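Local structure of spermidine synthase (Corynebacterium glutamicum ATCC 13032, 3GJY) at residues F177-L190 with K210-H222. The protein probably makes spermidine in polyamine biosynthesis by transferring an aminopropyl group to putrescine, on a fold shared with AdoMet-dependent methyltransferases. Numbering follows the deposited sequence. Where two conformers were deposited one is given.
Sequences FTTVEFFEHCHRGL and KSELAGMMEVFEH
The Phe-183 ring is covered on both faces. Over the centre of one face lies Met-216 CG, 3.6 Å from the ring centroid, a CH-pi contact. The selenium of this selenomethionine lies obliquely to the same ring, a Met-aromatic contact. On the opposite face sits the carbonyl oxygen of Thr-179, offset toward the rim. Glu-212 OE1 lies at the ring edge, in its plane, 3.8 Å from Phe-183 CZ; the same OE1 forms a salt bridge with Arg-165 NH1.

The contact is knobs-into-holes packing of two helices of the Rossmann-like methyltransferase fold, 180-189 and 207-219. Within the segments the axes come within 8.7 Å and cross at -46°. In the chain, the helices lead on to strands 194-202 and 222-227 of the large mixed sheet, the first by way of the short strand 190-191. Phe-183 enters a hole formed by Glu-212, Gly-215, Met-216 and Val-219. With its CG beside the backbone N (chi1 -59°), the ring reaches the Gly-215 backbone. At Gly-215, which has no side chain, the backbones come close: its CA is 4.9 Å from Val-180 CA.

Val-219 is the return knob, among Val-180, Phe-183, Glu-184 and His-187. Its CG1 touches His-187 CB at 3.5 Å, while CG2 faces the bent chain of Glu-184.

At the C-terminal end, the His-187 and Phe-220 rings meet obliquely, with planes at 59°. Phe-220 CD1 lies at the edge of the imidazole, whose NE2 is hydrogen-bonded to Asp-246 OD2. Leu-190 CD1 approaches the Phe-220 ring at its edge.

No direct hydrogen bond joins the segments. At the N-terminal end of helix 180-189, Thr-178 CG2 packs on the Glu-212 carboxylate. Nearby, one water donates to both Thr-178 O and Ser-211 O, at 2.8 Å each.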
ATOM      1  N   PHE A 177       4.789  10.630   6.448  1.00 14.76           N
ATOM      2  CA  PHE A 177       3.719   9.762   5.991  1.00 14.58           C
ATOM      3  C   PHE A 177       3.010   9.077   7.147  1.00 14.65           C
ATOM      4  O   PHE A 177       2.168   8.208   6.909  1.00 15.30           O
ATOM      5  CB  PHE A 177       4.283   8.702   5.041  1.00 14.31           C
ATOM      6  CG  PHE A 177       4.682   9.253   3.724  1.00 13.87           C
ATOM      7  CD1 PHE A 177       3.732   9.656   2.808  1.00 13.85           C
ATOM      8  CD2 PHE A 177       6.041   9.414   3.410  1.00 15.45           C
ATOM      9  CE1 PHE A 177       4.125  10.176   1.559  1.00 17.23           C
ATOM     10  CE2 PHE A 177       6.422   9.941   2.170  1.00 18.77           C
ATOM     11  CZ  PHE A 177       5.465  10.316   1.254  1.00 18.92           C
ATOM     12  N   THR A 178       3.324   9.457   8.387  1.00 13.80           N
ATOM     13  CA  THR A 178       2.783   8.737   9.546  1.00 14.84           C
ATOM     14  C   THR A 178       2.030   9.606  10.547  1.00 13.71           C
ATOM     15  O   THR A 178       1.666   9.128  11.627  1.00 15.06           O
ATOM     16  CB  THR A 178       3.893   7.972  10.303  1.00 15.53           C
ATOM     17  OG1 THR A 178       4.700   8.910  11.008  1.00 16.55           O
ATOM     18  CG2 THR A 178       4.733   7.156   9.326  1.00 17.47           C
ATOM     19  N   THR A 179       1.812  10.865  10.191  1.00 13.37           N
ATOM     20  CA  THR A 179       1.290  11.831  11.145  1.00 13.05           C
ATOM     21  C   THR A 179      -0.201  12.047  10.973  1.00 12.52           C
ATOM     22  O   THR A 179      -0.798  11.801   9.902  1.00 12.63           O
ATOM     23  CB  THR A 179       1.957  13.204  10.971  1.00 12.65           C
ATOM     24  OG1 THR A 179       1.702  13.662   9.633  1.00 13.64           O
ATOM     25  CG2 THR A 179       3.436  13.115  11.203  1.00 14.68           C
ATOM     26  N   VAL A 180      -0.792  12.595  12.030  1.00 12.89           N
ATOM     27  CA  VAL A 180      -2.205  12.974  12.011  1.00 12.93           C
ATOM     28  C   VAL A 180      -2.482  13.923  10.841  1.00 13.62           C
ATOM     29  O   VAL A 180      -3.485  13.775  10.136  1.00 12.79           O
ATOM     30  CB  VAL A 180      -2.578  13.619  13.344  1.00 13.00           C
ATOM     31  CG1 VAL A 180      -3.949  14.355  13.237  1.00 13.65           C
ATOM     32  CG2 VAL A 180      -2.560  12.550  14.485  1.00 13.86           C
ATOM     33  N   GLU A 181      -1.563  14.848  10.583  1.00 14.08           N
ATOM     34  CA  GLU A 181      -1.777  15.797   9.490  1.00 13.27           C
ATOM     35  C   GLU A 181      -1.834  15.085   8.140  1.00 12.25           C
ATOM     36  O   GLU A 181      -2.690  15.400   7.308  1.00 12.59           O
ATOM     37  CB  GLU A 181      -0.674  16.876   9.481  1.00 13.40           C
ATOM     38  CG  GLU A 181      -0.761  17.869  10.668  1.00 15.91           C
ATOM     39  CD  GLU A 181      -0.203  17.303  11.957  1.00 15.89           C
ATOM     40  OE1 GLU A 181       0.504  16.263  11.942  1.00 15.32           O
ATOM     41  OE2 GLU A 181      -0.481  17.931  13.016  1.00 21.63           O
ATOM     42  N   PHE A 182      -0.951  14.104   7.936  1.00 11.61           N
ATOM     43  CA  PHE A 182      -1.003  13.309   6.708  1.00 12.06           C
ATOM     44  C   PHE A 182      -2.327  12.567   6.589  1.00 12.01           C
ATOM     45  O   PHE A 182      -2.957  12.628   5.540  1.00 11.71           O
ATOM     46  CB  PHE A 182       0.163  12.327   6.647  1.00 12.51           C
ATOM     47  CG  PHE A 182       0.066  11.347   5.509  1.00 11.36           C
ATOM     48  CD1 PHE A 182       0.228  11.763   4.183  1.00 14.39           C
ATOM     49  CD2 PHE A 182      -0.198  10.000   5.764  1.00 12.30           C
ATOM     50  CE1 PHE A 182       0.133  10.826   3.138  1.00 13.63           C
ATOM     51  CE2 PHE A 182      -0.279   9.085   4.736  1.00 13.34           C
ATOM     52  CZ  PHE A 182      -0.130   9.487   3.433  1.00 12.85           C
ATOM     53  N   PHE A 183      -2.758  11.938   7.675  1.00 11.48           N
ATOM     54  CA  PHE A 183      -4.019  11.185   7.652  1.00 10.94           C
ATOM     55  C   PHE A 183      -5.209  12.110   7.395  1.00 11.22           C
ATOM     56  O   PHE A 183      -6.138  11.736   6.684  1.00 11.85           O
ATOM     57  CB  PHE A 183      -4.236  10.372   8.935  1.00 11.00           C
ATOM     58  CG  PHE A 183      -3.130   9.374   9.188  1.00 11.45           C
ATOM     59  CD1 PHE A 183      -2.634   8.571   8.154  1.00 12.40           C
ATOM     60  CD2 PHE A 183      -2.563   9.262  10.465  1.00 12.84           C
ATOM     61  CE1 PHE A 183      -1.578   7.677   8.403  1.00 12.44           C
ATOM     62  CE2 PHE A 183      -1.534   8.370  10.721  1.00 13.28           C
ATOM     63  CZ  PHE A 183      -1.032   7.595   9.690  1.00 12.89           C
ATOM     64  N   GLU A 184      -5.144  13.346   7.923  1.00 10.44           N
ATOM     65  CA  GLU A 184      -6.220  14.318   7.689  1.00 11.85           C
ATOM     66  C   GLU A 184      -6.303  14.704   6.211  1.00 11.37           C
ATOM     67  O   GLU A 184      -7.424  14.871   5.671  1.00 11.83           O
ATOM     68  CB  GLU A 184      -6.051  15.610   8.525  1.00 12.11           C
ATOM     69  CG  GLU A 184      -6.313  15.419  10.041  1.00 12.48           C
ATOM     70  CD  GLU A 184      -7.815  15.362  10.459  1.00 16.34           C
ATOM     71  OE1 GLU A 184      -8.726  15.175   9.605  1.00 19.51           O
ATOM     72  OE2 GLU A 184      -8.070  15.481  11.687  1.00 19.40           O
ATOM     73  N   HIS A 185      -5.150  14.860   5.550  1.00 10.72           N
ATOM     74  CA  HIS A 185      -5.167  15.124   4.116  1.00 10.36           C
ATOM     75  C   HIS A 185      -5.805  13.960   3.345  1.00 11.49           C
ATOM     76  O   HIS A 185      -6.623  14.175   2.445  1.00 11.04           O
ATOM     77  CB  HIS A 185      -3.773  15.422   3.603  1.00 10.97           C
ATOM     78  CG  HIS A 185      -3.268  16.762   4.017  1.00 12.77           C
ATOM     79  ND1 HIS A 185      -2.079  16.974   4.689  1.00 15.21           N
ATOM     80  CD2 HIS A 185      -3.859  17.971   3.904  1.00 11.50           C
ATOM     81  CE1 HIS A 185      -1.931  18.283   4.891  1.00 11.38           C
ATOM     82  NE2 HIS A 185      -3.000  18.895   4.430  1.00 17.32           N
ATOM     83  N   CYS A 186      -5.416  12.743   3.711  1.00 11.01           N
ATOM     84  CA  CYS A 186      -6.003  11.538   3.093  1.00 10.41           C
ATOM     85  C   CYS A 186      -7.498  11.465   3.311  1.00 11.05           C
ATOM     86  O   CYS A 186      -8.241  11.191   2.376  1.00 11.76           O
ATOM     87  CB  CYS A 186      -5.310  10.271   3.617  1.00 10.93           C
ATOM     88  SG  CYS A 186      -3.617  10.098   3.062  1.00 12.50           S
ATOM     89  N   HIS A 187      -7.940  11.776   4.531  1.00 11.81           N
ATOM     90  CA  HIS A 187      -9.371  11.750   4.827  1.00 11.81           C
ATOM     91  C   HIS A 187     -10.166  12.761   3.983  1.00 10.93           C
ATOM     92  O   HIS A 187     -11.209  12.439   3.413  1.00 12.65           O
ATOM     93  CB  HIS A 187      -9.600  11.944   6.324  1.00 10.45           C
ATOM     94  CG  HIS A 187     -11.021  11.774   6.726  1.00 12.56           C
ATOM     95  ND1 HIS A 187     -11.963  12.769   6.611  1.00 14.32           N
ATOM     96  CD2 HIS A 187     -11.669  10.687   7.199  1.00 12.94           C
ATOM     97  CE1 HIS A 187     -13.135  12.302   7.002  1.00 14.54           C
ATOM     98  NE2 HIS A 187     -12.987  11.044   7.366  1.00 13.69           N
ATOM     99  N   ARG A 188      -9.636  13.990   3.860  1.00 10.59           N
ATOM    100  CA  ARG A 188     -10.279  14.960   3.012  1.00 11.34           C
ATOM    101  C   ARG A 188     -10.390  14.466   1.572  1.00 11.01           C
ATOM    102  O   ARG A 188     -11.432  14.629   0.933  1.00 12.12           O
ATOM    103  CB  ARG A 188      -9.511  16.275   3.027  1.00 11.81           C
ATOM    104  CG  ARG A 188     -10.189  17.374   2.160  1.00 11.46           C
ATOM    105  CD  ARG A 188      -9.378  18.696   2.226  1.00 10.95           C
ATOM    106  NE  ARG A 188      -8.092  18.505   1.575  1.00 12.01           N
ATOM    107  CZ  ARG A 188      -6.914  18.393   2.189  1.00 11.76           C
ATOM    108  NH1 ARG A 188      -6.784  18.575   3.504  1.00 11.68           N
ATOM    109  NH2 ARG A 188      -5.828  18.117   1.467  1.00 12.80           N
ATOM    110  N   GLY A 189      -9.312  13.885   1.043  1.00 10.40           N
ATOM    111  CA  GLY A 189      -9.356  13.448  -0.361  1.00 11.39           C
ATOM    112  C   GLY A 189     -10.298  12.288  -0.610  1.00 10.74           C
ATOM    113  O   GLY A 189     -10.751  12.132  -1.727  1.00 11.79           O
ATOM    114  N   LEU A 190     -10.544  11.432   0.389  1.00 12.00           N
ATOM    115  CA  LEU A 190     -11.398  10.268   0.181  1.00 11.30           C
ATOM    116  C   LEU A 190     -12.862  10.637   0.036  1.00 12.07           C
ATOM    117  O   LEU A 190     -13.390  11.495   0.784  1.00 13.65           O
ATOM    118  CB  LEU A 190     -11.233   9.286   1.346  1.00 11.64           C
ATOM    119  CG  LEU A 190      -9.934   8.478   1.283  1.00 11.63           C
ATOM    120  CD1 LEU A 190      -9.710   7.769   2.634  1.00 13.82           C
ATOM    121  CD2 LEU A 190      -9.920   7.471   0.113  1.00 12.95           C
ATOM    122  N   LYS A 210       2.033   0.972  15.894  1.00 15.92           N
ATOM    123  CA  LYS A 210       1.073   1.382  16.897  1.00 16.39           C
ATOM    124  C   LYS A 210       0.872   2.909  16.864  1.00 15.26           C
ATOM    125  O   LYS A 210      -0.256   3.373  16.995  1.00 16.70           O
ATOM    126  CB  LYS A 210       1.508   0.906  18.285  1.00 17.17           C
ATOM    127  CG  LYS A 210       1.428  -0.615  18.438  1.00 18.13           C
ATOM    128  CD  LYS A 210       2.053  -1.053  19.757  1.00 20.61           C
ATOM    129  CE  LYS A 210       2.030  -2.550  19.890  1.00 25.44           C
ATOM    130  NZ  LYS A 210       2.682  -2.927  21.190  1.00 30.17           N
ATOM    131  N   SER A 211       1.943   3.680  16.681  1.00 15.65           N
ATOM    132  CA  SER A 211       1.800   5.127  16.575  0.50 15.76           C
ATOM    133  C   SER A 211       1.037   5.529  15.297  1.00 15.70           C
ATOM    134  O   SER A 211       0.258   6.486  15.306  1.00 15.61           O
ATOM    135  CB  SER A 211       3.163   5.805  16.634  0.50 16.38           C
ATOM    136  OG  SER A 211       3.622   5.835  17.986  0.50 17.80           O
ATOM    137  N   GLU A 212       1.246   4.785  14.207  1.00 14.66           N
ATOM    138  CA  GLU A 212       0.482   5.094  12.974  1.00 13.97           C
ATOM    139  C   GLU A 212      -0.985   4.863  13.258  1.00 13.73           C
ATOM    140  O   GLU A 212      -1.831   5.700  12.896  1.00 13.21           O
ATOM    141  CB  GLU A 212       0.924   4.224  11.788  1.00 13.99           C
ATOM    142  CG  GLU A 212       2.311   4.543  11.302  1.00 14.31           C
ATOM    143  CD  GLU A 212       2.458   4.312   9.841  1.00 16.83           C
ATOM    144  OE1 GLU A 212       1.587   4.844   9.138  1.00 21.39           O
ATOM    145  OE2 GLU A 212       3.466   3.716   9.413  1.00 19.17           O
ATOM    146  N   LEU A 213      -1.296   3.706  13.843  1.00 14.00           N
ATOM    147  CA  LEU A 213      -2.683   3.424  14.204  1.00 13.96           C
ATOM    148  C   LEU A 213      -3.308   4.476  15.136  1.00 14.27           C
ATOM    149  O   LEU A 213      -4.478   4.863  14.951  1.00 15.50           O
ATOM    150  CB  LEU A 213      -2.852   2.015  14.821  1.00 14.51           C
ATOM    151  CG  LEU A 213      -2.630   0.917  13.769  1.00 14.56           C
ATOM    152  CD1 LEU A 213      -2.279  -0.408  14.489  1.00 17.35           C
ATOM    153  CD2 LEU A 213      -3.872   0.749  12.913  1.00 15.53           C
ATOM    154  N   ALA A 214      -2.560   4.899  16.164  1.00 14.44           N
ATOM    155  CA  ALA A 214      -3.046   5.959  17.048  1.00 15.96           C
ATOM    156  C   ALA A 214      -3.446   7.227  16.264  1.00 15.82           C
ATOM    157  O   ALA A 214      -4.509   7.810  16.489  1.00 16.66           O
ATOM    158  CB  ALA A 214      -2.000   6.285  18.154  1.00 16.69           C
ATOM    159  N   GLY A 215      -2.644   7.605  15.263  1.00 15.58           N
ATOM    160  CA  GLY A 215      -2.964   8.790  14.477  1.00 15.91           C
ATOM    161  C   GLY A 215      -4.172   8.543  13.586  1.00 14.66           C
ATOM    162  O   GLY A 215      -5.038   9.394  13.466  1.00 15.46           O
HETATM  163  N   MSE A 216      -4.213   7.359  12.981  1.00 14.61           N
HETATM  164  CA  MSE A 216      -5.361   6.984  12.136  1.00 14.58           C
HETATM  165  C   MSE A 216      -6.673   7.023  12.937  1.00 14.47           C
HETATM  166  O   MSE A 216      -7.719   7.435  12.410  1.00 14.80           O
HETATM  167  CB  MSE A 216      -5.157   5.600  11.516  1.00 13.83           C
HETATM  168  CG  MSE A 216      -4.000   5.641  10.485  1.00 13.14           C
HETATM  169 SE   MSE A 216      -3.394   3.843  10.058  0.70 13.59          SE
HETATM  170  CE  MSE A 216      -5.013   3.302   9.146  1.00 13.98           C
HETATM  171  N   MSE A 217      -6.617   6.612  14.211  1.00 15.22           N
HETATM  172  CA  MSE A 217      -7.835   6.580  15.033  1.00 17.07           C
HETATM  173  C   MSE A 217      -8.382   7.966  15.396  1.00 17.41           C
HETATM  174  O   MSE A 217      -9.556   8.081  15.757  1.00 19.01           O
HETATM  175  CB  MSE A 217      -7.629   5.714  16.280  1.00 17.75           C
HETATM  176  CG  MSE A 217      -7.592   4.239  15.954  1.00 20.30           C
HETATM  177 SE   MSE A 217      -7.347   3.164  17.542  0.75 29.83          SE
HETATM  178  CE  MSE A 217      -5.539   2.959  17.427  1.00 24.39           C
ATOM    179  N   GLU A 218      -7.546   9.001  15.303  1.00 18.53           N
ATOM    180  CA  GLU A 218      -8.037  10.374  15.496  1.00 19.33           C
ATOM    181  C   GLU A 218      -8.787  10.899  14.277  1.00 17.69           C
ATOM    182  O   GLU A 218      -9.490  11.911  14.340  1.00 20.22           O
ATOM    183  CB  GLU A 218      -6.856  11.331  15.726  1.00 20.86           C
ATOM    184  CG  GLU A 218      -6.132  11.223  16.983  1.00 24.62           C
ATOM    185  CD  GLU A 218      -5.228  12.444  17.188  1.00 25.23           C
ATOM    186  OE1 GLU A 218      -5.510  13.553  16.654  1.00 29.75           O
ATOM    187  OE2 GLU A 218      -4.229  12.264  17.870  1.00 30.68           O
ATOM    188  N   VAL A 219      -8.559  10.271  13.123  1.00 15.86           N
ATOM    189  CA  VAL A 219      -9.019  10.787  11.847  1.00 15.25           C
ATOM    190  C   VAL A 219     -10.169   9.955  11.242  1.00 15.26           C
ATOM    191  O   VAL A 219     -11.138  10.527  10.690  1.00 17.34           O
ATOM    192  CB  VAL A 219      -7.838  10.850  10.877  1.00 14.70           C
ATOM    193  CG1 VAL A 219      -8.293  11.293   9.496  1.00 16.11           C
ATOM    194  CG2 VAL A 219      -6.802  11.831  11.408  1.00 15.12           C
ATOM    195  N   PHE A 220     -10.033   8.625  11.291  1.00 14.00           N
ATOM    196  CA  PHE A 220     -11.023   7.677  10.747  1.00 14.70           C
ATOM    197  C   PHE A 220     -11.838   7.102  11.889  1.00 14.23           C
ATOM    198  O   PHE A 220     -11.293   6.783  12.940  1.00 15.76           O
ATOM    199  CB  PHE A 220     -10.316   6.529  10.008  1.00 13.84           C
ATOM    200  CG  PHE A 220      -9.558   6.987   8.771  1.00 13.89           C
ATOM    201  CD1 PHE A 220     -10.235   7.277   7.605  1.00 11.89           C
ATOM    202  CD2 PHE A 220      -8.186   7.261   8.839  1.00 14.45           C
ATOM    203  CE1 PHE A 220      -9.554   7.728   6.464  1.00 13.93           C
ATOM    204  CE2 PHE A 220      -7.483   7.704   7.698  1.00 15.57           C
ATOM    205  CZ  PHE A 220      -8.187   7.975   6.515  1.00 13.59           C
ATOM    206  N   GLU A 221     -13.122   6.860  11.646  1.00 14.29           N
ATOM    207  CA  GLU A 221     -13.970   6.262  12.693  1.00 14.61           C
ATOM    208  C   GLU A 221     -13.623   4.794  12.947  1.00 13.29           C
ATOM    209  O   GLU A 221     -13.828   4.279  14.035  1.00 15.77           O
ATOM    210  CB  GLU A 221     -15.455   6.349  12.296  1.00 15.72           C
ATOM    211  CG  GLU A 221     -16.051   7.768  12.280  1.00 20.30           C
ATOM    212  CD  GLU A 221     -17.502   7.753  11.782  1.00 26.90           C
ATOM    213  OE1 GLU A 221     -18.304   6.925  12.294  1.00 30.77           O
ATOM    214  OE2 GLU A 221     -17.843   8.549  10.879  1.00 31.84           O
ATOM    215  N   HIS A 222     -13.077   4.112  11.945  1.00 12.96           N
ATOM    216  CA  HIS A 222     -12.866   2.649  12.050  1.00 13.40           C
ATOM    217  C   HIS A 222     -11.491   2.267  11.524  1.00 13.51           C
ATOM    218  O   HIS A 222     -10.956   2.925  10.628  1.00 13.05           O
ATOM    219  CB  HIS A 222     -13.964   1.860  11.313  1.00 14.63           C
ATOM    220  CG  HIS A 222     -15.334   2.213  11.773  1.00 15.15           C
ATOM    221  ND1 HIS A 222     -15.791   1.863  13.025  1.00 16.33           N
ATOM    222  CD2 HIS A 222     -16.309   2.961  11.200  1.00 16.72           C
ATOM    223  CE1 HIS A 222     -17.006   2.355  13.192  1.00 18.21           C
ATOM    224  NE2 HIS A 222     -17.346   3.026  12.103  1.00 18.80           N
TER
HETATM  225  O   HOH W   1       0.267   8.978  14.082  1.00 16.34           O